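Local coordinates for pyridoxine 4-oxidase (Mesorhizobium loti, PDB 4HA6), which catalyses the FAD-dependent oxidation of pyridoxine at its 4-position, as a flavoprotein oxidase of the GMC oxidoreductase family, at residues G139-S151 and P182-T194. Residues are numbered along the deposited sequence; the frame is centred on the assembly and turned at random.
Sequences GPLPIHLPADEVS and PNSLNIRDGRRVT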
ATOM      1  N   GLY A 139      17.343   1.586  12.850  1.00 17.85           N
ATOM      2  CA  GLY A 139      15.927   1.887  13.000  1.00 12.60           C
ATOM      3  C   GLY A 139      15.151   0.629  13.340  1.00 10.38           C
ATOM      4  O   GLY A 139      15.691  -0.485  13.286  1.00 12.64           O
ATOM      5  N   PRO A 140      13.872   0.790  13.682  1.00 12.39           N
ATOM      6  CA  PRO A 140      13.088  -0.350  14.179  1.00 12.47           C
ATOM      7  C   PRO A 140      12.700  -1.388  13.103  1.00 16.56           C
ATOM      8  O   PRO A 140      12.430  -2.542  13.457  1.00 15.39           O
ATOM      9  CB  PRO A 140      11.837   0.319  14.763  1.00 10.95           C
ATOM     10  CG  PRO A 140      11.716   1.616  14.040  1.00 15.76           C
ATOM     11  CD  PRO A 140      13.127   2.059  13.738  1.00 10.77           C
ATOM     12  N   LEU A 141      12.677  -0.985  11.831  1.00 10.23           N
ATOM     13  CA  LEU A 141      12.229  -1.845  10.732  1.00 12.19           C
ATOM     14  C   LEU A 141      13.420  -2.414   9.977  1.00 14.93           C
ATOM     15  O   LEU A 141      14.097  -1.671   9.257  1.00 10.96           O
ATOM     16  CB  LEU A 141      11.401  -1.029   9.718  1.00 12.07           C
ATOM     17  CG  LEU A 141      10.134  -1.586   9.055  1.00 15.46           C
ATOM     18  CD1 LEU A 141       9.938  -1.031   7.637  1.00  5.97           C
ATOM     19  CD2 LEU A 141      10.047  -3.102   9.083  1.00 12.02           C
ATOM     20  N   PRO A 142      13.670  -3.730  10.116  1.00 13.22           N
ATOM     21  CA  PRO A 142      14.749  -4.361   9.347  1.00 11.94           C
ATOM     22  C   PRO A 142      14.465  -4.293   7.852  1.00 16.41           C
ATOM     23  O   PRO A 142      13.345  -4.582   7.414  1.00 13.98           O
ATOM     24  CB  PRO A 142      14.702  -5.826   9.803  1.00 12.84           C
ATOM     25  CG  PRO A 142      14.041  -5.790  11.139  1.00 19.56           C
ATOM     26  CD  PRO A 142      13.034  -4.672  11.057  1.00 19.20           C
ATOM     27  N   ILE A 143      15.469  -3.896   7.077  1.00 12.85           N
ATOM     28  CA  ILE A 143      15.389  -3.985   5.627  1.00 13.07           C
ATOM     29  C   ILE A 143      16.423  -5.018   5.172  1.00 17.77           C
ATOM     30  O   ILE A 143      17.619  -4.876   5.449  1.00 20.99           O
ATOM     31  CB  ILE A 143      15.691  -2.632   4.924  1.00  9.16           C
ATOM     32  CG1 ILE A 143      15.029  -1.449   5.649  1.00  9.03           C
ATOM     33  CG2 ILE A 143      15.310  -2.703   3.427  1.00  9.17           C
ATOM     34  CD1 ILE A 143      13.520  -1.620   5.912  1.00 10.19           C
ATOM     35  N   HIS A 144      15.969  -6.051   4.471  1.00 15.53           N
ATOM     36  CA  HIS A 144      16.868  -7.119   4.031  1.00 13.72           C
ATOM     37  C   HIS A 144      17.134  -6.999   2.536  1.00 15.88           C
ATOM     38  O   HIS A 144      16.206  -6.762   1.752  1.00 15.39           O
ATOM     39  CB  HIS A 144      16.231  -8.474   4.372  1.00 15.41           C
ATOM     40  CG  HIS A 144      16.964  -9.666   3.833  1.00 21.66           C
ATOM     41  ND1 HIS A 144      18.336  -9.801   3.893  1.00 20.12           N
ATOM     42  CD2 HIS A 144      16.499 -10.801   3.250  1.00 16.55           C
ATOM     43  CE1 HIS A 144      18.686 -10.960   3.361  1.00 20.81           C
ATOM     44  NE2 HIS A 144      17.591 -11.586   2.964  1.00 23.39           N
ATOM     45  N   LEU A 145      18.401  -7.143   2.151  1.00 13.62           N
ATOM     46  CA  LEU A 145      18.800  -7.157   0.744  1.00 11.40           C
ATOM     47  C   LEU A 145      19.134  -8.597   0.363  1.00 13.42           C
ATOM     48  O   LEU A 145      20.217  -9.087   0.680  1.00 10.20           O
ATOM     49  CB  LEU A 145      20.040  -6.277   0.517  1.00  9.23           C
ATOM     50  CG  LEU A 145      19.947  -4.761   0.740  1.00 22.79           C
ATOM     51  CD1 LEU A 145      21.268  -4.054   0.436  1.00 25.07           C
ATOM     52  CD2 LEU A 145      18.828  -4.157  -0.083  1.00 13.20           C
ATOM     53  N   PRO A 146      18.201  -9.285  -0.312  1.00 16.09           N
ATOM     54  CA  PRO A 146      18.447 -10.698  -0.613  1.00 14.16           C
ATOM     55  C   PRO A 146      19.549 -10.853  -1.654  1.00 16.68           C
ATOM     56  O   PRO A 146      19.642 -10.026  -2.564  1.00 17.09           O
ATOM     57  CB  PRO A 146      17.107 -11.166  -1.196  1.00 15.98           C
ATOM     58  CG  PRO A 146      16.084 -10.155  -0.702  1.00 12.53           C
ATOM     59  CD  PRO A 146      16.855  -8.859  -0.730  1.00 13.52           C
ATOM     60  N   ALA A 147      20.373 -11.888  -1.520  1.00 18.67           N
ATOM     61  CA  ALA A 147      21.367 -12.209  -2.546  1.00 13.54           C
ATOM     62  C   ALA A 147      21.427 -13.723  -2.749  1.00 16.88           C
ATOM     63  O   ALA A 147      20.902 -14.253  -3.735  1.00 15.25           O
ATOM     64  CB  ALA A 147      22.733 -11.649  -2.178  1.00 14.30           C
ATOM     65  N   ASP A 148      22.056 -14.414  -1.805  1.00 13.79           N
ATOM     66  CA  ASP A 148      22.200 -15.856  -1.898  1.00 20.73           C
ATOM     67  C   ASP A 148      20.856 -16.551  -2.073  1.00 16.06           C
ATOM     68  O   ASP A 148      20.742 -17.487  -2.848  1.00 14.64           O
ATOM     69  CB  ASP A 148      22.906 -16.398  -0.655  1.00 30.20           C
ATOM     70  CG  ASP A 148      24.403 -16.175  -0.694  1.00 41.56           C
ATOM     71  OD1 ASP A 148      24.845 -15.195  -1.332  1.00 42.39           O
ATOM     72  OD2 ASP A 148      25.138 -16.986  -0.084  1.00 56.68           O
ATOM     73  N   GLU A 149      19.827 -16.080  -1.374  1.00 13.83           N
ATOM     74  CA  GLU A 149      18.537 -16.764  -1.416  1.00 14.91           C
ATOM     75  C   GLU A 149      17.660 -16.382  -2.610  1.00 14.07           C
ATOM     76  O   GLU A 149      16.541 -16.885  -2.743  1.00 17.74           O
ATOM     77  CB  GLU A 149      17.764 -16.520  -0.123  1.00 28.36           C
ATOM     78  CG  GLU A 149      17.422 -15.062   0.106  1.00 18.59           C
ATOM     79  CD  GLU A 149      18.378 -14.415   1.067  1.00 32.64           C
ATOM     80  OE1 GLU A 149      19.413 -13.849   0.614  1.00 26.91           O
ATOM     81  OE2 GLU A 149      18.091 -14.498   2.283  1.00 18.86           O
ATOM     82  N   VAL A 150      18.153 -15.512  -3.487  1.00 12.41           N
ATOM     83  CA  VAL A 150      17.388 -15.156  -4.688  1.00 11.17           C
ATOM     84  C   VAL A 150      17.243 -16.346  -5.637  1.00 15.29           C
ATOM     85  O   VAL A 150      18.224 -17.025  -5.964  1.00 12.37           O
ATOM     86  CB  VAL A 150      18.015 -13.965  -5.440  1.00 13.29           C
ATOM     87  CG1 VAL A 150      17.297 -13.720  -6.753  1.00 15.04           C
ATOM     88  CG2 VAL A 150      17.988 -12.715  -4.579  1.00  9.53           C
ATOM     89  N   SER A 151      16.013 -16.596  -6.076  1.00 15.28           N
ATOM     90  CA  SER A 151      15.719 -17.692  -7.001  1.00 13.26           C
ATOM     91  C   SER A 151      16.538 -17.628  -8.303  1.00 14.90           C
ATOM     92  O   SER A 151      16.713 -16.555  -8.884  1.00 10.85           O
ATOM     93  CB  SER A 151      14.226 -17.682  -7.331  1.00 19.77           C
ATOM     94  OG  SER A 151      13.964 -18.420  -8.501  1.00 15.26           O
ATOM     95  N   PRO A 182      16.999  -7.521  -6.850  1.00 10.92           N
ATOM     96  CA  PRO A 182      16.003  -8.192  -6.008  1.00 12.60           C
ATOM     97  C   PRO A 182      15.289  -7.145  -5.158  1.00 12.23           C
ATOM     98  O   PRO A 182      15.933  -6.172  -4.747  1.00 10.09           O
ATOM     99  CB  PRO A 182      16.856  -9.083  -5.087  1.00 11.92           C
ATOM    100  CG  PRO A 182      18.174  -9.236  -5.784  1.00  9.93           C
ATOM    101  CD  PRO A 182      18.378  -7.959  -6.561  1.00 12.34           C
ATOM    102  N   ASN A 183      13.996  -7.328  -4.899  1.00  6.45           N
ATOM    103  CA  ASN A 183      13.282  -6.434  -3.993  1.00  8.08           C
ATOM    104  C   ASN A 183      13.877  -6.480  -2.598  1.00  9.17           C
ATOM    105  O   ASN A 183      14.196  -7.557  -2.098  1.00  9.06           O
ATOM    106  CB  ASN A 183      11.806  -6.830  -3.897  1.00 11.11           C
ATOM    107  CG  ASN A 183      11.119  -6.860  -5.249  1.00  9.73           C
ATOM    108  OD1 ASN A 183      11.516  -6.149  -6.163  1.00  9.34           O
ATOM    109  ND2 ASN A 183      10.088  -7.693  -5.380  1.00  8.30           N
ATOM    110  N   SER A 184      14.034  -5.319  -1.969  1.00  7.76           N
ATOM    111  CA  SER A 184      14.342  -5.275  -0.545  1.00  8.55           C
ATOM    112  C   SER A 184      13.108  -5.753   0.208  1.00 11.17           C
ATOM    113  O   SER A 184      11.983  -5.524  -0.251  1.00  7.06           O
ATOM    114  CB  SER A 184      14.717  -3.856  -0.112  1.00  8.40           C
ATOM    115  OG  SER A 184      15.848  -3.380  -0.846  1.00 14.54           O
ATOM    116  N   LEU A 185      13.315  -6.418   1.346  1.00 11.52           N
ATOM    117  CA  LEU A 185      12.217  -7.065   2.074  1.00 11.65           C
ATOM    118  C   LEU A 185      12.265  -6.804   3.580  1.00 10.98           C
ATOM    119  O   LEU A 185      13.352  -6.700   4.163  1.00 11.37           O
ATOM    120  CB  LEU A 185      12.245  -8.573   1.841  1.00 16.14           C
ATOM    121  CG  LEU A 185      12.060  -9.098   0.421  1.00 16.43           C
ATOM    122  CD1 LEU A 185      12.378 -10.573   0.372  1.00 17.29           C
ATOM    123  CD2 LEU A 185      10.642  -8.856  -0.036  1.00 16.62           C
ATOM    124  N   ASN A 186      11.095  -6.706   4.212  1.00  7.92           N
ATOM    125  CA  ASN A 186      11.046  -6.614   5.672  1.00 11.65           C
ATOM    126  C   ASN A 186      11.041  -8.007   6.264  1.00 12.71           C
ATOM    127  O   ASN A 186       9.985  -8.521   6.657  1.00  8.47           O
ATOM    128  CB  ASN A 186       9.824  -5.838   6.173  1.00  8.12           C
ATOM    129  CG  ASN A 186       9.809  -4.387   5.716  1.00 19.11           C
ATOM    130  OD1 ASN A 186       8.748  -3.846   5.392  1.00 11.84           O
ATOM    131  ND2 ASN A 186      10.983  -3.746   5.696  1.00 11.48           N
ATOM    132  N   ILE A 187      12.227  -8.612   6.302  1.00 16.94           N
ATOM    133  CA  ILE A 187      12.434  -9.962   6.823  1.00  9.87           C
ATOM    134  C   ILE A 187      13.683  -9.920   7.702  1.00 16.88           C
ATOM    135  O   ILE A 187      14.646  -9.211   7.391  1.00 16.83           O
ATOM    136  CB  ILE A 187      12.633 -10.993   5.673  1.00 19.20           C
ATOM    137  CG1 ILE A 187      11.394 -11.067   4.777  1.00 25.45           C
ATOM    138  CG2 ILE A 187      12.944 -12.384   6.214  1.00 30.95           C
ATOM    139  CD1 ILE A 187      11.500 -12.100   3.649  1.00 29.95           C
ATOM    140  N   ARG A 188      13.648 -10.637   8.822  1.00 14.70           N
ATOM    141  CA  ARG A 188      14.819 -10.809   9.677  1.00 17.23           C
ATOM    142  C   ARG A 188      14.814 -12.234  10.224  1.00 26.51           C
ATOM    143  O   ARG A 188      13.802 -12.686  10.777  1.00 16.71           O
ATOM    144  CB  ARG A 188      14.836  -9.794  10.828  1.00 21.77           C
ATOM    145  CG  ARG A 188      15.911 -10.083  11.880  1.00 28.40           C
ATOM    146  CD  ARG A 188      16.571  -8.805  12.389  1.00 33.77           C
ATOM    147  NE  ARG A 188      17.336  -8.137  11.337  1.00 40.40           N
ATOM    148  CZ  ARG A 188      17.799  -6.891  11.418  1.00 40.88           C
ATOM    149  NH1 ARG A 188      17.582  -6.162  12.507  1.00 32.11           N
ATOM    150  NH2 ARG A 188      18.477  -6.365  10.405  1.00 38.17           N
ATOM    151  N   ASP A 189      15.936 -12.937  10.046  1.00 24.86           N
ATOM    152  CA  ASP A 189      16.097 -14.327  10.486  1.00 18.76           C
ATOM    153  C   ASP A 189      15.060 -15.244   9.850  1.00 22.37           C
ATOM    154  O   ASP A 189      14.527 -16.146  10.501  1.00 27.31           O
ATOM    155  CB  ASP A 189      16.045 -14.425  12.015  1.00 15.73           C
ATOM    156  CG  ASP A 189      17.052 -13.502  12.695  1.00 25.69           C
ATOM    157  OD1 ASP A 189      18.138 -13.275  12.119  1.00 26.45           O
ATOM    158  OD2 ASP A 189      16.755 -13.001  13.804  1.00 33.71           O
ATOM    159  N   GLY A 190      14.755 -14.989   8.581  1.00 17.05           N
ATOM    160  CA  GLY A 190      13.775 -15.778   7.863  1.00 23.47           C
ATOM    161  C   GLY A 190      12.341 -15.441   8.220  1.00 31.98           C
ATOM    162  O   GLY A 190      11.408 -16.020   7.658  1.00 34.44           O
ATOM    163  N   ARG A 191      12.155 -14.499   9.141  1.00 27.99           N
ATOM    164  CA  ARG A 191      10.811 -14.148   9.593  1.00 21.66           C
ATOM    165  C   ARG A 191      10.322 -12.813   9.060  1.00 15.83           C
ATOM    166  O   ARG A 191      11.050 -11.813   9.106  1.00 14.81           O
ATOM    167  CB  ARG A 191      10.764 -14.086  11.114  1.00 27.40           C
ATOM    168  CG  ARG A 191       9.815 -15.087  11.715  1.00 44.24           C
ATOM    169  CD  ARG A 191      10.580 -16.323  12.110  1.00 48.47           C
ATOM    170  NE  ARG A 191      11.572 -15.995  13.128  1.00 66.63           N
ATOM    171  CZ  ARG A 191      11.411 -16.210  14.431  1.00 82.89           C
ATOM    172  NH1 ARG A 191      10.297 -16.776  14.878  1.00 76.19           N
ATOM    173  NH2 ARG A 191      12.370 -15.871  15.286  1.00 76.60           N
ATOM    174  N   ARG A 192       9.080 -12.788   8.590  1.00 20.46           N
ATOM    175  CA  ARG A 192       8.461 -11.523   8.222  1.00 23.04           C
ATOM    176  C   ARG A 192       8.473 -10.612   9.445  1.00 18.35           C
ATOM    177  O   ARG A 192       8.328 -11.073  10.593  1.00 17.19           O
ATOM    178  CB  ARG A 192       7.038 -11.725   7.690  1.00 26.21           C
ATOM    179  CG  ARG A 192       5.950 -11.580   8.732  1.00 27.38           C
ATOM    180  CD  ARG A 192       4.780 -10.745   8.237  1.00 26.80           C
ATOM    181  NE  ARG A 192       4.087 -11.351   7.106  1.00 39.91           N
ATOM    182  CZ  ARG A 192       3.428 -10.646   6.193  1.00 38.86           C
ATOM    183  NH1 ARG A 192       3.383  -9.334   6.318  1.00 32.39           N
ATOM    184  NH2 ARG A 192       2.814 -11.238   5.173  1.00 28.25           N
ATOM    185  N   VAL A 193       8.702  -9.326   9.213  1.00 11.05           N
ATOM    186  CA  VAL A 193       8.652  -8.342  10.297  1.00 10.33           C
ATOM    187  C   VAL A 193       7.591  -7.288   9.968  1.00 13.51           C
ATOM    188  O   VAL A 193       7.677  -6.618   8.937  1.00 16.30           O
ATOM    189  CB  VAL A 193      10.019  -7.653  10.506  1.00 16.36           C
ATOM    190  CG1 VAL A 193       9.912  -6.623  11.615  1.00  7.68           C
ATOM    191  CG2 VAL A 193      11.093  -8.692  10.830  1.00 12.40           C
ATOM    192  N   THR A 194       6.595  -7.139  10.836  1.00 15.92           N
ATOM    193  CA  THR A 194       5.505  -6.210  10.558  1.00 14.59           C
ATOM    194  C   THR A 194       5.678  -4.898  11.297  1.00 19.51           C
ATOM    195  O   THR A 194       6.592  -4.739  12.113  1.00 15.18           O
ATOM    196  CB  THR A 194       4.156  -6.799  10.973  1.00 20.24           C
ATOM    197  OG1 THR A 194       4.070  -6.827  12.405  1.00 23.56           O
ATOM    198  CG2 THR A 194       4.015  -8.200  10.440  1.00 21.18           C
TER
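His144 and Leu185 pair backbone to backbone as a single antiparallel bridge of the hydrogen-bonded kind, His144 N giving to Leu185 O at 2.7 Å and Leu185 N returning a bond to His144 O at 2.9 Å. One residue along, the amide of Asn186 extends this polar seam: ND2 donates to Pro142 O at 3.0 Å, tilted 25° from the carbonyl plane. A chi1 of -63° sets CG anti to the carbonyl carbon and brings the amide against both methyls of Leu141, whose side chain crosses it at about a right angle, and alongside Ile143 CD1. Replacing Asn186 by an alanine is likely to leave Pro142 O without its side-chain donor and to open a gap beside the Leu141 methyls. Within 139-151, the His144 ring, one face over Pro146 N, donates from NE2 to Glu149 OE2 from above the carboxylate plane, and Ala147 N donates to Glu149 OE1. Past Asn186, the chain enters a two-stranded hairpin, 187-188 with 191-192, closed by a type I' turn, while 141-142 pairs in parallel with strand 125-126; the contact thus joins two small sheets, and Asn186 also touches the FAD-binding His490. Apolar packing flanks the bridge. Pro142 fits between Val193, whose CG1 is 3.7 Å from Pro142 CD, and Arg188, whose guanidinium lies with one face over Pro142 CB and forms a salt bridge to Asp126. Beside the bridge Pro146 CG reaches Leu185 CD1 at 3.9 Å, and at the far end Pro182 CG meets Val150 CG2 at 3.7 Å.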